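PDB 4F62: geranyltranstransferase from Marinomonas sp. MED121, which probably joins isopentenyl diphosphate to allylic diphosphates to build short prenyl chains, as a putative farnesyl-diphosphate synthase. Local coordinates for residues Q203-A217 / L265-G277. Numbering follows the deposited sequence.
Sequences QLAKLDAYAHAIGLA and LHEQAIAQISEFG
Ala213 and Ala269 meet methyl to methyl, CB to CB at 3.9 Å, between two nearly antiparallel helix segments whose axes come within 8.1 Å. With only methyls at Ala213 and Ala269 the backbones close in, the CA of Tyr210 standing 4.3 Å from that of Ala269, and Ala213 CB rests 3.4 Å from Leu265 O. Ile214 turns CG1 and CD1 back onto the Ala269 methyl, while CG1 also lies over one face of the Tyr210 ring, off toward its rim. With CG anti to the backbone N (chi1 165°), that ring slips in beside Ala269, whose carbonyl O sits at its edge, in plane, 3.4 Å from Tyr210 CD2. Ile273 CD1 comes obliquely to the ring at CE2, and the phenol OH bonds to Leu283 O. Toward the Leu265 end, its CD1 lies against Leu216 CG and Ala217 N, and its CB against the Ala217 methyl. These are neighbouring helices of the all-alpha isoprenoid synthase fold; helices 48-60 and 281-291 pack against the buried side of the pair. The other side is looser and more polar. Gln272, bent at chi2 (-65°), lays its amide across Ala209, CD to CB 3.5 Å. Lys206 NZ makes a salt bridge to OE2 of Glu275, 2.7 Å long, although the exposed glutamate is poorly ordered. At the far end Phe276, against Leu59 of helix 48-60, offers its ring edge to Lys206 CD (3.9 Å from CE1) and Gln203 CG.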
loop_
_atom_site.group_PDB
_atom_site.type_symbol
_atom_site.label_atom_id
_atom_site.label_comp_id
_atom_site.label_asym_id
_atom_site.label_seq_id
_atom_site.Cartn_x
_atom_site.Cartn_y
_atom_site.Cartn_z
ATOM N N GLN A 203 -10.104 19.538 18.938
ATOM C CA GLN A 203 -10.965 19.388 17.766
ATOM C C GLN A 203 -10.866 17.980 17.192
ATOM O O GLN A 203 -11.855 17.416 16.731
ATOM C CB GLN A 203 -10.592 20.391 16.679
ATOM C CG GLN A 203 -10.746 21.839 17.060
ATOM C CD GLN A 203 -10.081 22.754 16.047
ATOM O OE1 GLN A 203 -9.181 22.333 15.319
ATOM N NE2 GLN A 203 -10.524 24.006 15.990
ATOM N N LEU A 204 -9.664 17.411 17.219
ATOM C CA LEU A 204 -9.441 16.089 16.647
ATOM C C LEU A 204 -10.134 15.006 17.481
ATOM O O LEU A 204 -10.670 14.032 16.945
ATOM C CB LEU A 204 -7.936 15.824 16.522
ATOM C CG LEU A 204 -7.418 14.894 15.423
ATOM C CD1 LEU A 204 -7.831 15.383 14.048
ATOM C CD2 LEU A 204 -5.890 14.787 15.525
ATOM N N ALA A 205 -10.134 15.185 18.798
ATOM C CA ALA A 205 -10.840 14.266 19.684
ATOM C C ALA A 205 -12.358 14.258 19.427
ATOM O O ALA A 205 -13.000 13.196 19.433
ATOM C CB ALA A 205 -10.547 14.609 21.132
ATOM N N LYS A 206 -12.928 15.441 19.201
ATOM C CA LYS A 206 -14.347 15.551 18.867
ATOM C C LYS A 206 -14.641 14.864 17.540
ATOM O O LYS A 206 -15.654 14.176 17.402
ATOM C CB LYS A 206 -14.775 17.020 18.806
ATOM C CG LYS A 206 -14.733 17.751 20.139
ATOM C CD LYS A 206 -14.807 19.258 19.918
ATOM C CE LYS A 206 -14.575 20.030 21.207
ATOM N NZ LYS A 206 -15.557 19.631 22.251
ATOM N N LEU A 207 -13.752 15.044 16.564
ATOM C CA LEU A 207 -13.934 14.411 15.256
ATOM C C LEU A 207 -13.829 12.894 15.343
ATOM O O LEU A 207 -14.597 12.180 14.686
ATOM C CB LEU A 207 -12.968 14.992 14.217
ATOM C CG LEU A 207 -13.286 16.442 13.863
ATOM C CD1 LEU A 207 -12.163 17.083 13.027
ATOM C CD2 LEU A 207 -14.618 16.514 13.131
ATOM N N ASP A 208 -12.905 12.406 16.173
ATOM C CA ASP A 208 -12.802 10.975 16.476
ATOM C C ASP A 208 -14.133 10.416 16.910
ATOM O O ASP A 208 -14.605 9.414 16.373
ATOM C CB ASP A 208 -11.831 10.727 17.634
ATOM C CG ASP A 208 -10.407 10.530 17.177
ATOM O OD1 ASP A 208 -10.173 10.480 15.956
ATOM O OD2 ASP A 208 -9.519 10.408 18.047
ATOM N N ALA A 209 -14.713 11.058 17.921
ATOM C CA ALA A 209 -15.961 10.601 18.502
ATOM C C ALA A 209 -17.089 10.731 17.484
ATOM O O ALA A 209 -17.965 9.863 17.402
ATOM C CB ALA A 209 -16.274 11.396 19.766
ATOM N N TYR A 210 -17.064 11.808 16.698
ATOM C CA TYR A 210 -18.064 11.977 15.645
ATOM C C TYR A 210 -18.003 10.777 14.705
ATOM O O TYR A 210 -19.022 10.137 14.415
ATOM C CB TYR A 210 -17.835 13.283 14.881
ATOM C CG TYR A 210 -18.570 13.380 13.557
ATOM C CD1 TYR A 210 -17.995 12.905 12.384
ATOM C CD2 TYR A 210 -19.835 13.957 13.479
ATOM C CE1 TYR A 210 -18.656 12.997 11.169
ATOM C CE2 TYR A 210 -20.506 14.048 12.265
ATOM C CZ TYR A 210 -19.901 13.563 11.112
ATOM O OH TYR A 210 -20.544 13.634 9.896
ATOM N N ALA A 211 -16.794 10.465 14.252
ATOM C CA ALA A 211 -16.595 9.424 13.257
ATOM C C ALA A 211 -16.959 8.051 13.786
ATOM O O ALA A 211 -17.591 7.251 13.088
ATOM C CB ALA A 211 -15.148 9.430 12.777
ATOM N N HIS A 212 -16.539 7.765 15.013
ATOM C CA HIS A 212 -16.888 6.498 15.651
ATOM C C HIS A 212 -18.400 6.300 15.681
ATOM O O HIS A 212 -18.904 5.224 15.347
ATOM C CB HIS A 212 -16.338 6.440 17.078
ATOM C CG HIS A 212 -16.591 5.132 17.765
ATOM N ND1 HIS A 212 -17.771 4.850 18.420
ATOM C CD2 HIS A 212 -15.815 4.030 17.890
ATOM C CE1 HIS A 212 -17.712 3.628 18.922
ATOM N NE2 HIS A 212 -16.534 3.109 18.614
ATOM N N ALA A 213 -19.125 7.340 16.085
ATOM C CA ALA A 213 -20.572 7.231 16.216
ATOM C C ALA A 213 -21.228 6.978 14.858
ATOM O O ALA A 213 -22.090 6.097 14.711
ATOM C CB ALA A 213 -21.142 8.494 16.871
ATOM N N ILE A 214 -20.815 7.756 13.864
ATOM C CA ILE A 214 -21.387 7.677 12.520
ATOM C C ILE A 214 -21.087 6.334 11.846
ATOM O O ILE A 214 -21.955 5.743 11.190
ATOM C CB ILE A 214 -20.857 8.837 11.646
ATOM C CG1 ILE A 214 -21.525 10.135 12.081
ATOM C CG2 ILE A 214 -21.137 8.589 10.182
ATOM C CD1 ILE A 214 -23.002 10.040 12.071
ATOM N N GLY A 215 -19.858 5.853 12.021
ATOM C CA GLY A 215 -19.454 4.569 11.468
ATOM C C GLY A 215 -20.269 3.409 12.006
ATOM O O GLY A 215 -20.749 2.556 11.247
ATOM N N LEU A 216 -20.436 3.362 13.321
ATOM C CA LEU A 216 -21.228 2.294 13.907
ATOM C C LEU A 216 -22.704 2.453 13.508
ATOM O O LEU A 216 -23.350 1.482 13.089
ATOM C CB LEU A 216 -21.052 2.271 15.432
ATOM C CG LEU A 216 -21.747 1.155 16.217
ATOM C CD1 LEU A 216 -21.471 -0.220 15.596
ATOM C CD2 LEU A 216 -21.289 1.191 17.680
ATOM N N ALA A 217 -23.229 3.675 13.609
ATOM C CA ALA A 217 -24.643 3.923 13.322
ATOM C C ALA A 217 -25.072 3.408 11.950
ATOM O O ALA A 217 -26.165 2.845 11.798
ATOM C CB ALA A 217 -24.972 5.405 13.448
ATOM N N LEU A 265 -26.465 7.094 18.761
ATOM C CA LEU A 265 -25.200 7.335 18.074
ATOM C C LEU A 265 -25.297 8.608 17.218
ATOM O O LEU A 265 -24.370 9.410 17.170
ATOM C CB LEU A 265 -24.822 6.132 17.207
ATOM C CG LEU A 265 -24.458 4.859 17.988
ATOM C CD1 LEU A 265 -24.257 3.701 17.026
ATOM C CD2 LEU A 265 -23.187 5.070 18.806
ATOM N N HIS A 266 -26.436 8.781 16.560
ATOM C CA HIS A 266 -26.679 9.954 15.742
ATOM C C HIS A 266 -26.597 11.220 16.596
ATOM O O HIS A 266 -25.925 12.190 16.229
ATOM C CB HIS A 266 -28.053 9.840 15.078
ATOM C CG HIS A 266 -28.252 10.830 13.956
ATOM N ND1 HIS A 266 -29.179 10.604 12.951
ATOM C CD2 HIS A 266 -27.660 11.991 13.690
ATOM C CE1 HIS A 266 -29.134 11.624 12.113
ATOM N NE2 HIS A 266 -28.229 12.484 12.522
ATOM N N GLU A 267 -27.284 11.204 17.733
ATOM C CA GLU A 267 -27.259 12.328 18.668
ATOM C C GLU A 267 -25.859 12.610 19.194
ATOM O O GLU A 267 -25.465 13.768 19.337
ATOM C CB GLU A 267 -28.201 12.070 19.843
ATOM C CG GLU A 267 -29.659 12.056 19.445
ATOM C CD GLU A 267 -30.575 11.689 20.595
ATOM O OE1 GLU A 267 -30.081 11.163 21.624
ATOM O OE2 GLU A 267 -31.795 11.927 20.459
ATOM N N GLN A 268 -25.117 11.550 19.498
ATOM C CA GLN A 268 -23.756 11.691 19.985
ATOM C C GLN A 268 -22.871 12.337 18.931
ATOM O O GLN A 268 -22.031 13.179 19.253
ATOM C CB GLN A 268 -23.166 10.329 20.340
ATOM C CG GLN A 268 -23.586 9.796 21.695
ATOM C CD GLN A 268 -22.828 8.533 22.048
ATOM O OE1 GLN A 268 -22.477 7.741 21.168
ATOM N NE2 GLN A 268 -22.547 8.349 23.332
ATOM N N ALA A 269 -23.051 11.923 17.677
ATOM C CA ALA A 269 -22.234 12.438 16.584
ATOM C C ALA A 269 -22.434 13.943 16.454
ATOM O O ALA A 269 -21.464 14.704 16.396
ATOM C CB ALA A 269 -22.574 11.737 15.283
ATOM N N ILE A 270 -23.695 14.366 16.439
ATOM C CA ILE A 270 -24.030 15.773 16.269
ATOM C C ILE A 270 -23.551 16.598 17.461
ATOM O O ILE A 270 -23.041 17.714 17.288
ATOM C CB ILE A 270 -25.546 15.972 16.058
ATOM C CG1 ILE A 270 -26.024 15.170 14.844
ATOM C CG2 ILE A 270 -25.875 17.441 15.880
ATOM C CD1 ILE A 270 -25.143 15.327 13.613
ATOM N N ALA A 271 -23.694 16.043 18.665
ATOM C CA ALA A 271 -23.261 16.738 19.878
ATOM C C ALA A 271 -21.769 17.077 19.870
ATOM O O ALA A 271 -21.356 18.080 20.450
ATOM C CB ALA A 271 -23.611 15.933 21.123
ATOM N N GLN A 272 -20.970 16.237 19.219
ATOM C CA GLN A 272 -19.526 16.442 19.158
ATOM C C GLN A 272 -19.131 17.667 18.333
ATOM O O GLN A 272 -18.063 18.246 18.543
ATOM C CB GLN A 272 -18.835 15.190 18.592
ATOM C CG GLN A 272 -18.889 13.984 19.524
ATOM C CD GLN A 272 -18.110 14.233 20.804
ATOM O OE1 GLN A 272 -17.212 15.078 20.838
ATOM N NE2 GLN A 272 -18.449 13.505 21.862
ATOM N N ILE A 273 -19.978 18.058 17.386
ATOM C CA ILE A 273 -19.626 19.145 16.470
ATOM C C ILE A 273 -20.577 20.333 16.558
ATOM O O ILE A 273 -20.517 21.245 15.733
ATOM C CB ILE A 273 -19.560 18.657 15.002
ATOM C CG1 ILE A 273 -20.935 18.174 14.542
ATOM C CG2 ILE A 273 -18.523 17.549 14.842
ATOM C CD1 ILE A 273 -20.948 17.676 13.120
ATOM N N SER A 274 -21.444 20.319 17.564
ATOM C CA SER A 274 -22.427 21.385 17.742
ATOM C C SER A 274 -21.762 22.745 17.961
ATOM O O SER A 274 -22.217 23.755 17.424
ATOM C CB SER A 274 -23.391 21.060 18.895
ATOM O OG SER A 274 -22.726 21.011 20.150
ATOM N N GLU A 275 -20.677 22.762 18.729
ATOM C CA GLU A 275 -20.004 24.008 19.112
ATOM C C GLU A 275 -19.158 24.657 18.007
ATOM O O GLU A 275 -18.354 25.546 18.288
ATOM C CB GLU A 275 -19.136 23.784 20.361
ATOM C CG GLU A 275 -17.965 22.817 20.162
ATOM C CD GLU A 275 -18.387 21.351 20.192
ATOM O OE1 GLU A 275 -19.408 20.993 19.562
ATOM O OE2 GLU A 275 -17.701 20.548 20.858
ATOM N N PHE A 276 -19.335 24.225 16.761
ATOM C CA PHE A 276 -18.555 24.779 15.653
ATOM C C PHE A 276 -19.347 25.770 14.800
ATOM O O PHE A 276 -18.770 26.569 14.068
ATOM C CB PHE A 276 -18.023 23.660 14.765
ATOM C CG PHE A 276 -16.872 22.897 15.361
ATOM C CD1 PHE A 276 -17.093 21.822 16.207
ATOM C CD2 PHE A 276 -15.563 23.244 15.051
ATOM C CE1 PHE A 276 -16.035 21.112 16.746
ATOM C CE2 PHE A 276 -14.495 22.538 15.584
ATOM C CZ PHE A 276 -14.733 21.469 16.435
ATOM N N GLY A 277 -20.668 25.708 14.886
ATOM C CA GLY A 277 -21.504 26.627 14.134
ATOM C C GLY A 277 -21.693 26.224 12.683
ATOM O O GLY A 277 -21.604 25.038 12.343
#